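Long-range contacts in exopolysaccharide biosynthesis protein (Pantoea stewartii subsp. stewartii DC283, PDB 6TGF), which probably modifies glycans of the bacterial exopolysaccharide biofilm, as a trimeric enzyme with a bacteriophage tailspike-like parallel beta-helix fold: residues B[591-596]-B[627-632]; B[601-606]-B[617-622]. All coordinates share one frame; numbering follows the deposited sequence.

Contact 1. Residues B[591-596]-B[627-632]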
ATOM      1  N   ALA B 591      18.467  43.509 -10.635  1.00 41.74           N
ATOM      2  CA  ALA B 591      17.743  44.603  -9.945  1.00 41.04           C
ATOM      3  C   ALA B 591      17.155  44.052  -8.641  1.00 40.31           C
ATOM      4  O   ALA B 591      16.526  42.981  -8.686  1.00 40.48           O
ATOM      5  CB  ALA B 591      16.674  45.172 -10.844  1.00 41.18           C
ATOM      6  N   VAL B 592      17.371  44.755  -7.527  1.00 39.70           N
ATOM      7  CA  VAL B 592      16.906  44.352  -6.166  1.00 39.38           C
ATOM      8  C   VAL B 592      15.823  45.340  -5.715  1.00 39.49           C
ATOM      9  O   VAL B 592      16.167  46.502  -5.433  1.00 39.34           O
ATOM     10  CB  VAL B 592      18.085  44.292  -5.175  1.00 38.96           C
ATOM     11  CG1 VAL B 592      17.640  43.876  -3.782  1.00 38.78           C
ATOM     12  CG2 VAL B 592      19.190  43.374  -5.676  1.00 38.96           C
ATOM     13  N   ILE B 593      14.567  44.883  -5.656  1.00 39.55           N
ATOM     14  CA  ILE B 593      13.371  45.706  -5.303  1.00 39.74           C
ATOM     15  C   ILE B 593      12.972  45.406  -3.855  1.00 39.78           C
ATOM     16  O   ILE B 593      12.644  44.240  -3.566  1.00 39.54           O
ATOM     17  CB  ILE B 593      12.209  45.429  -6.280  1.00 39.85           C
ATOM     18  CG1 ILE B 593      12.605  45.728  -7.728  1.00 39.96           C
ATOM     19  CG2 ILE B 593      10.955  46.192  -5.871  1.00 40.01           C
ATOM     20  CD1 ILE B 593      11.715  45.073  -8.756  1.00 40.18           C
ATOM     21  N   HIS B 594      12.986  46.428  -2.993  1.00 40.10           N
ATOM     22  CA  HIS B 594      12.544  46.355  -1.576  1.00 40.47           C
ATOM     23  C   HIS B 594      11.115  46.895  -1.466  1.00 40.86           C
ATOM     24  O   HIS B 594      10.838  47.954  -2.060  1.00 40.79           O
ATOM     25  CB  HIS B 594      13.517  47.113  -0.665  1.00 40.54           C
ATOM     26  CG  HIS B 594      14.937  46.688  -0.829  1.00 40.67           C
ATOM     27  ND1 HIS B 594      15.835  47.398  -1.602  1.00 40.79           N
ATOM     28  CD2 HIS B 594      15.613  45.630  -0.336  1.00 40.69           C
ATOM     29  CE1 HIS B 594      17.007  46.796  -1.570  1.00 40.75           C
ATOM     30  NE2 HIS B 594      16.897  45.709  -0.800  1.00 40.76           N
ATOM     31  N   VAL B 595      10.248  46.172  -0.750  1.00 41.19           N
ATOM     32  CA  VAL B 595       8.846  46.578  -0.432  1.00 41.68           C
ATOM     33  C   VAL B 595       8.580  46.219   1.032  1.00 41.95           C
ATOM     34  O   VAL B 595       8.780  45.044   1.389  1.00 41.81           O
ATOM     35  CB  VAL B 595       7.829  45.900  -1.372  1.00 41.77           C
ATOM     36  CG1 VAL B 595       6.394  46.279  -1.032  1.00 41.98           C
ATOM     37  CG2 VAL B 595       8.121  46.197  -2.835  1.00 41.75           C
ATOM     38  N   GLN B 596       8.170  47.197   1.845  1.00 42.51           N
ATOM     39  CA  GLN B 596       7.744  46.989   3.255  1.00 43.01           C
ATOM     40  C   GLN B 596       6.346  47.583   3.444  1.00 44.05           C
ATOM     41  O   GLN B 596       6.137  48.737   3.023  1.00 44.47           O
ATOM     42  CB  GLN B 596       8.726  47.633   4.236  1.00 42.75           C
ATOM     43  CG  GLN B 596       8.490  47.213   5.682  1.00 42.73           C
ATOM     44  CD  GLN B 596       9.210  48.080   6.686  1.00 42.70           C
ATOM     45  OE1 GLN B 596       9.382  49.281   6.493  1.00 42.75           O
ATOM     46  NE2 GLN B 596       9.627  47.475   7.786  1.00 42.57           N
ATOM     47  N   THR B 627      -0.101  45.161  -2.256  1.00 50.29           N
ATOM     48  CA  THR B 627       0.873  46.001  -3.009  1.00 50.03           C
ATOM     49  C   THR B 627       1.164  45.355  -4.370  1.00 49.89           C
ATOM     50  O   THR B 627       1.790  44.277  -4.379  1.00 49.83           O
ATOM     51  CB  THR B 627       2.181  46.181  -2.225  1.00 49.55           C
ATOM     52  OG1 THR B 627       1.867  46.557  -0.884  1.00 49.79           O
ATOM     53  CG2 THR B 627       3.098  47.214  -2.845  1.00 49.53           C
ATOM     54  N   GLN B 628       0.729  45.985  -5.468  1.00 49.98           N
ATOM     55  CA  GLN B 628       1.104  45.592  -6.855  1.00 49.77           C
ATOM     56  C   GLN B 628       2.447  46.240  -7.206  1.00 49.24           C
ATOM     57  O   GLN B 628       2.591  47.453  -6.966  1.00 49.20           O
ATOM     58  CB  GLN B 628       0.039  46.012  -7.871  1.00 50.35           C
ATOM     59  CG  GLN B 628      -1.270  45.249  -7.738  1.00 50.78           C
ATOM     60  CD  GLN B 628      -2.287  46.002  -6.916  1.00 51.24           C
ATOM     61  OE1 GLN B 628      -2.736  47.082  -7.290  1.00 51.70           O
ATOM     62  NE2 GLN B 628      -2.666  45.425  -5.787  1.00 51.06           N
ATOM     63  N   VAL B 629       3.384  45.456  -7.749  1.00 48.69           N
ATOM     64  CA  VAL B 629       4.748  45.913  -8.155  1.00 48.34           C
ATOM     65  C   VAL B 629       4.867  45.795  -9.678  1.00 48.40           C
ATOM     66  O   VAL B 629       4.628  44.691 -10.204  1.00 48.31           O
ATOM     67  CB  VAL B 629       5.850  45.111  -7.435  1.00 47.84           C
ATOM     68  CG1 VAL B 629       7.246  45.536  -7.872  1.00 47.61           C
ATOM     69  CG2 VAL B 629       5.718  45.210  -5.923  1.00 47.66           C
ATOM     70  N   PHE B 630       5.213  46.900 -10.346  1.00 48.61           N
ATOM     71  CA  PHE B 630       5.500  46.981 -11.802  1.00 48.88           C
ATOM     72  C   PHE B 630       6.994  47.263 -11.998  1.00 48.93           C
ATOM     73  O   PHE B 630       7.575  48.003 -11.179  1.00 48.75           O
ATOM     74  CB  PHE B 630       4.653  48.070 -12.465  1.00 49.05           C
ATOM     75  CG  PHE B 630       3.166  47.823 -12.450  1.00 49.17           C
ATOM     76  CD1 PHE B 630       2.426  48.014 -11.294  1.00 49.04           C
ATOM     77  CD2 PHE B 630       2.502  47.418 -13.599  1.00 49.43           C
ATOM     78  CE1 PHE B 630       1.056  47.793 -11.282  1.00 49.37           C
ATOM     79  CE2 PHE B 630       1.132  47.201 -13.586  1.00 49.77           C
ATOM     80  CZ  PHE B 630       0.412  47.387 -12.428  1.00 49.77           C
ATOM     81  N   ILE B 631       7.593  46.684 -13.043  1.00 49.54           N
ATOM     82  CA  ILE B 631       9.009  46.936 -13.443  1.00 49.90           C
ATOM     83  C   ILE B 631       9.048  47.266 -14.941  1.00 50.81           C
ATOM     84  O   ILE B 631       8.358  46.579 -15.721  1.00 50.74           O
ATOM     85  CB  ILE B 631       9.928  45.747 -13.082  1.00 49.60           C
ATOM     86  CG1 ILE B 631       9.537  44.447 -13.791  1.00 49.69           C
ATOM     87  CG2 ILE B 631       9.983  45.557 -11.573  1.00 49.22           C
ATOM     88  CD1 ILE B 631      10.677  43.463 -13.927  1.00 49.50           C
ATOM     89  N   ARG B 632       9.805  48.301 -15.310  1.00 51.93           N
ATOM     90  CA  ARG B 632      10.110  48.653 -16.722  1.00 53.04           C
ATOM     91  C   ARG B 632      11.310  47.809 -17.159  1.00 52.98           C
ATOM     92  O   ARG B 632      12.459  48.242 -16.941  1.00 52.51           O
ATOM     93  CB  ARG B 632      10.372  50.155 -16.868  1.00 53.62           C
ATOM     94  CG  ARG B 632      10.442  50.631 -18.312  1.00 54.34           C
ATOM     95  CD  ARG B 632      10.204  52.122 -18.456  1.00 54.78           C
ATOM     96  NE  ARG B 632       9.616  52.436 -19.753  1.00 55.60           N
ATOM     97  CZ  ARG B 632      10.255  52.985 -20.785  1.00 56.21           C
ATOM     98  NH1 ARG B 632      11.533  53.314 -20.698  1.00 56.07           N
ATOM     99  NH2 ARG B 632       9.603  53.211 -21.913  1.00 56.89           N
TER
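Ile593 and Val595 face Thr627, Val629 and Ile631 across the interior of a beta sandwich, a worked example of two sheets packed through apolar side chains, with no hydrogen bond between these two segments. Their axes lie 9.7 Å apart at closest and run nearly antiparallel, at 167°, and strand 591-596 makes backbone bonds within its own sheet, as Ile593 does with Ile561 and His594 with Ser605.

Ile593 can be traced outward from its backbone. Its CB points toward 627-632 but has no close partner there itself, and at this atom the chain forks. The CG2 branch lies 4.3 Å from Val629 CG1, a loose apolar contact. The other branch, CG1, is anti to the carbonyl carbon (chi1 -59°) and serves as a spacer; from it the chain extends to CD1, which meets Ile631 CG2 at 3.3 Å. The two isoleucine side chains cross there at about a right angle, one branch of each doing the touching. Trp606 and Val617 also pack on Ile593, while Leu547 flanks Ile631, so neighbouring strands of both sheets close round this pair.

Val595 shares its two methyls between two partners. CG2 passes alongside Val629 CG2, 4.0 Å away, with the side chains sliding past each other in opposite directions. Gln596, whose CB points away from Thr627 and its neighbours, donates from NE2 to Gly556 O and to Gln568 O of a second subunit. Inside, Val595 and Thr627 reach toward each other tip to tip, and it is the methyl of the threonine that makes the approach, Val595 CG1 lying 3.9 Å from Thr627 CG2.

Contact 2. Residues B[601-606]-B[617-622]; sequences HAEASW and VRYVAK
Around Ala604 and Tyr619, whose CA atoms are 7.4 Å apart, strands 602-606 and 617-620 run antiparallel at 171°, and the backbones converge toward one end, where His601 CA and Ala621 CA are separated by 5.4 Å.

Tyr619 fills the middle of the gap. Its CG sits between the backbone N and the carbonyl carbon (chi1 69°), which stands the ring up against the strand opposite. One flank of the ring brings CD1 to 3.7 Å from Ala604 CB; the other brings CE2 to 3.3 Å from Ala602 O. Farther out, the hydroxyl OH lies 3.6 Å from Glu603 CG. The carboxylate of Glu603 is engaged elsewhere, accepting bonds from Thr573 OG1, Gly572 N and Asn571 ND2 of a second subunit, while His674 meets the tyrosine ring edge-to-face.

At the wider end Val617 places CG2 over one face of the Trp606 indole, 3.4 Å from the centroid of the five-membered ring and almost directly along its normal, a CH-pi contact.

The converging end adds a polar contact. His601 ND1 donates to Ala621 O at 2.7 Å, but the bend at the hydrogen, 117°, makes this a weak bond. Beside it the Ala621 methyl rests near Ala602 O, and Asp624 OD1 accepts from His601 N. The whole is face-to-face packing of two antiparallel sheets in a beta sandwich, with 602-610 the outermost strand of one of them within the chain.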
ATOM      1  N   HIS B 601      -0.539  51.480   4.191  1.00 55.06           N
ATOM      2  CA  HIS B 601      -0.083  51.055   2.840  1.00 54.94           C
ATOM      3  C   HIS B 601       1.339  50.487   2.934  1.00 54.04           C
ATOM      4  O   HIS B 601       1.764  50.132   4.051  1.00 54.07           O
ATOM      5  CB  HIS B 601      -0.169  52.233   1.857  1.00 55.63           C
ATOM      6  CG  HIS B 601      -1.501  52.901   1.827  1.00 56.92           C
ATOM      7  ND1 HIS B 601      -2.532  52.456   1.022  1.00 57.47           N
ATOM      8  CD2 HIS B 601      -1.977  53.972   2.495  1.00 57.77           C
ATOM      9  CE1 HIS B 601      -3.586  53.227   1.196  1.00 58.19           C
ATOM     10  NE2 HIS B 601      -3.272  54.165   2.096  1.00 58.43           N
ATOM     11  N   ALA B 602       2.034  50.398   1.796  1.00 53.35           N
ATOM     12  CA  ALA B 602       3.458  50.008   1.677  1.00 52.43           C
ATOM     13  C   ALA B 602       4.194  51.061   0.844  1.00 51.76           C
ATOM     14  O   ALA B 602       3.527  51.786   0.081  1.00 51.91           O
ATOM     15  CB  ALA B 602       3.566  48.638   1.051  1.00 52.22           C
ATOM     16  N   GLU B 603       5.517  51.143   1.007  1.00 51.04           N
ATOM     17  CA  GLU B 603       6.427  51.967   0.167  1.00 50.78           C
ATOM     18  C   GLU B 603       7.542  51.059  -0.357  1.00 49.80           C
ATOM     19  O   GLU B 603       7.746  49.984   0.237  1.00 49.92           O
ATOM     20  CB  GLU B 603       6.962  53.155   0.968  1.00 51.10           C
ATOM     21  CG  GLU B 603       5.917  54.234   1.194  1.00 51.60           C
ATOM     22  CD  GLU B 603       6.218  55.231   2.300  1.00 51.85           C
ATOM     23  OE1 GLU B 603       7.287  55.120   2.930  1.00 51.62           O
ATOM     24  OE2 GLU B 603       5.372  56.119   2.532  1.00 52.33           O
ATOM     25  N   ALA B 604       8.213  51.467  -1.436  1.00 49.29           N
ATOM     26  CA  ALA B 604       9.234  50.662  -2.146  1.00 48.58           C
ATOM     27  C   ALA B 604      10.515  51.478  -2.350  1.00 48.01           C
ATOM     28  O   ALA B 604      10.513  52.686  -2.052  1.00 48.47           O
ATOM     29  CB  ALA B 604       8.676  50.169  -3.458  1.00 48.66           C
ATOM     30  N   SER B 605      11.565  50.809  -2.832  1.00 47.35           N
ATOM     31  CA  SER B 605      12.908  51.361  -3.146  1.00 46.73           C
ATOM     32  C   SER B 605      13.745  50.239  -3.768  1.00 46.13           C
ATOM     33  O   SER B 605      13.646  49.100  -3.266  1.00 46.14           O
ATOM     34  CB  SER B 605      13.568  51.931  -1.914  1.00 46.77           C
ATOM     35  OG  SER B 605      14.940  52.208  -2.151  1.00 46.65           O
ATOM     36  N   TRP B 606      14.512  50.530  -4.823  1.00 45.39           N
ATOM     37  CA  TRP B 606      15.217  49.487  -5.617  1.00 44.79           C
ATOM     38  C   TRP B 606      16.637  49.928  -5.994  1.00 44.37           C
ATOM     39  O   TRP B 606      16.833  51.114  -6.320  1.00 44.72           O
ATOM     40  CB  TRP B 606      14.386  49.099  -6.848  1.00 44.94           C
ATOM     41  CG  TRP B 606      14.353  50.121  -7.944  1.00 45.10           C
ATOM     42  CD1 TRP B 606      13.586  51.247  -7.999  1.00 45.28           C
ATOM     43  CD2 TRP B 606      15.107  50.089  -9.168  1.00 45.16           C
ATOM     44  NE1 TRP B 606      13.816  51.923  -9.168  1.00 45.43           N
ATOM     45  CE2 TRP B 606      14.744  51.236  -9.906  1.00 45.35           C
ATOM     46  CE3 TRP B 606      16.054  49.210  -9.711  1.00 45.09           C
ATOM     47  CZ2 TRP B 606      15.298  51.523 -11.152  1.00 45.49           C
ATOM     48  CZ3 TRP B 606      16.601  49.496 -10.942  1.00 45.17           C
ATOM     49  CH2 TRP B 606      16.226  50.637 -11.652  1.00 45.38           C
ATOM     50  N   VAL B 617      10.886  51.330 -11.618  1.00 53.24           N
ATOM     51  CA  VAL B 617       9.972  50.543 -10.739  1.00 53.14           C
ATOM     52  C   VAL B 617       8.861  51.476 -10.245  1.00 53.43           C
ATOM     53  O   VAL B 617       9.192  52.551  -9.703  1.00 53.52           O
ATOM     54  CB  VAL B 617      10.728  49.903  -9.559  1.00 52.56           C
ATOM     55  CG1 VAL B 617       9.790  49.193  -8.594  1.00 52.45           C
ATOM     56  CG2 VAL B 617      11.817  48.954 -10.031  1.00 52.32           C
ATOM     57  N   ARG B 618       7.602  51.078 -10.439  1.00 53.85           N
ATOM     58  CA  ARG B 618       6.403  51.749  -9.874  1.00 54.21           C
ATOM     59  C   ARG B 618       5.573  50.698  -9.128  1.00 53.83           C
ATOM     60  O   ARG B 618       5.697  49.504  -9.465  1.00 53.25           O
ATOM     61  CB  ARG B 618       5.590  52.430 -10.978  1.00 55.03           C
ATOM     62  CG  ARG B 618       6.391  53.416 -11.818  1.00 55.48           C
ATOM     63  CD  ARG B 618       5.520  54.197 -12.781  1.00 56.23           C
ATOM     64  NE  ARG B 618       4.769  55.244 -12.098  1.00 56.61           N
ATOM     65  CZ  ARG B 618       5.176  56.501 -11.929  1.00 56.54           C
ATOM     66  NH1 ARG B 618       6.344  56.907 -12.403  1.00 56.38           N
ATOM     67  NH2 ARG B 618       4.403  57.358 -11.284  1.00 56.86           N
ATOM     68  N   TYR B 619       4.775  51.130  -8.147  1.00 53.78           N
ATOM     69  CA  TYR B 619       3.914  50.247  -7.319  1.00 53.86           C
ATOM     70  C   TYR B 619       2.559  50.921  -7.073  1.00 54.61           C
ATOM     71  O   TYR B 619       2.432  52.143  -7.286  1.00 54.75           O
ATOM     72  CB  TYR B 619       4.616  49.884  -6.008  1.00 53.29           C
ATOM     73  CG  TYR B 619       4.776  51.024  -5.034  1.00 53.10           C
ATOM     74  CD1 TYR B 619       5.864  51.879  -5.108  1.00 52.95           C
ATOM     75  CD2 TYR B 619       3.843  51.248  -4.035  1.00 53.21           C
ATOM     76  CE1 TYR B 619       6.017  52.930  -4.216  1.00 53.06           C
ATOM     77  CE2 TYR B 619       3.981  52.293  -3.138  1.00 53.30           C
ATOM     78  CZ  TYR B 619       5.074  53.138  -3.226  1.00 53.21           C
ATOM     79  OH  TYR B 619       5.216  54.170  -2.345  1.00 53.38           O
ATOM     80  N   VAL B 620       1.581  50.120  -6.642  1.00 55.04           N
ATOM     81  CA  VAL B 620       0.192  50.552  -6.305  1.00 55.81           C
ATOM     82  C   VAL B 620      -0.190  49.910  -4.967  1.00 56.21           C
ATOM     83  O   VAL B 620      -0.480  48.699  -4.957  1.00 56.35           O
ATOM     84  CB  VAL B 620      -0.799  50.172  -7.422  1.00 56.15           C
ATOM     85  CG1 VAL B 620      -2.239  50.482  -7.041  1.00 56.54           C
ATOM     86  CG2 VAL B 620      -0.445  50.842  -8.742  1.00 56.27           C
ATOM     87  N   ALA B 621      -0.169  50.697  -3.888  1.00 56.87           N
ATOM     88  CA  ALA B 621      -0.594  50.295  -2.527  1.00 57.21           C
ATOM     89  C   ALA B 621      -1.936  50.964  -2.206  1.00 57.94           C
ATOM     90  O   ALA B 621      -1.925  52.053  -1.600  1.00 58.30           O
ATOM     91  CB  ALA B 621       0.475  50.662  -1.529  1.00 56.95           C
ATOM     92  N   LYS B 622      -3.043  50.335  -2.619  1.00 58.56           N
ATOM     93  CA  LYS B 622      -4.425  50.881  -2.502  1.00 59.50           C
ATOM     94  C   LYS B 622      -5.153  50.265  -1.299  1.00 59.03           C
ATOM     95  O   LYS B 622      -6.283  50.709  -1.015  1.00 59.75           O
ATOM     96  CB  LYS B 622      -5.201  50.653  -3.803  1.00 60.59           C
ATOM     97  CG  LYS B 622      -5.103  51.799  -4.799  1.00 61.32           C
ATOM     98  CD  LYS B 622      -5.836  51.555  -6.100  1.00 62.02           C
ATOM     99  CE  LYS B 622      -5.270  52.343  -7.264  1.00 62.30           C
ATOM    100  NZ  LYS B 622      -4.883  53.721  -6.880  1.00 62.41           N
TER

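In the fold
Contacts 1 and 2 lie side by side, their centres about 7 Å apart, and bridge the same two antiparallel sheets. Along the chain the order is 591-596, 601-606, 617-622, 627-632: contact 1 pairs the outer two segments and contact 2 the inner two. Strands 589-597 and 602-610 are neighbours in one sheet, as 614-620 and 626-633 are in the other, where Phe630 N to Arg618 O is a probable hydrogen bond. Both contacts belong to one beta-sandwich interior following the beta-helix in the chain; a second subunit is met by His594 and Gln596 on the strand of contact 1, and by Glu603 and Tyr619 in contact 2.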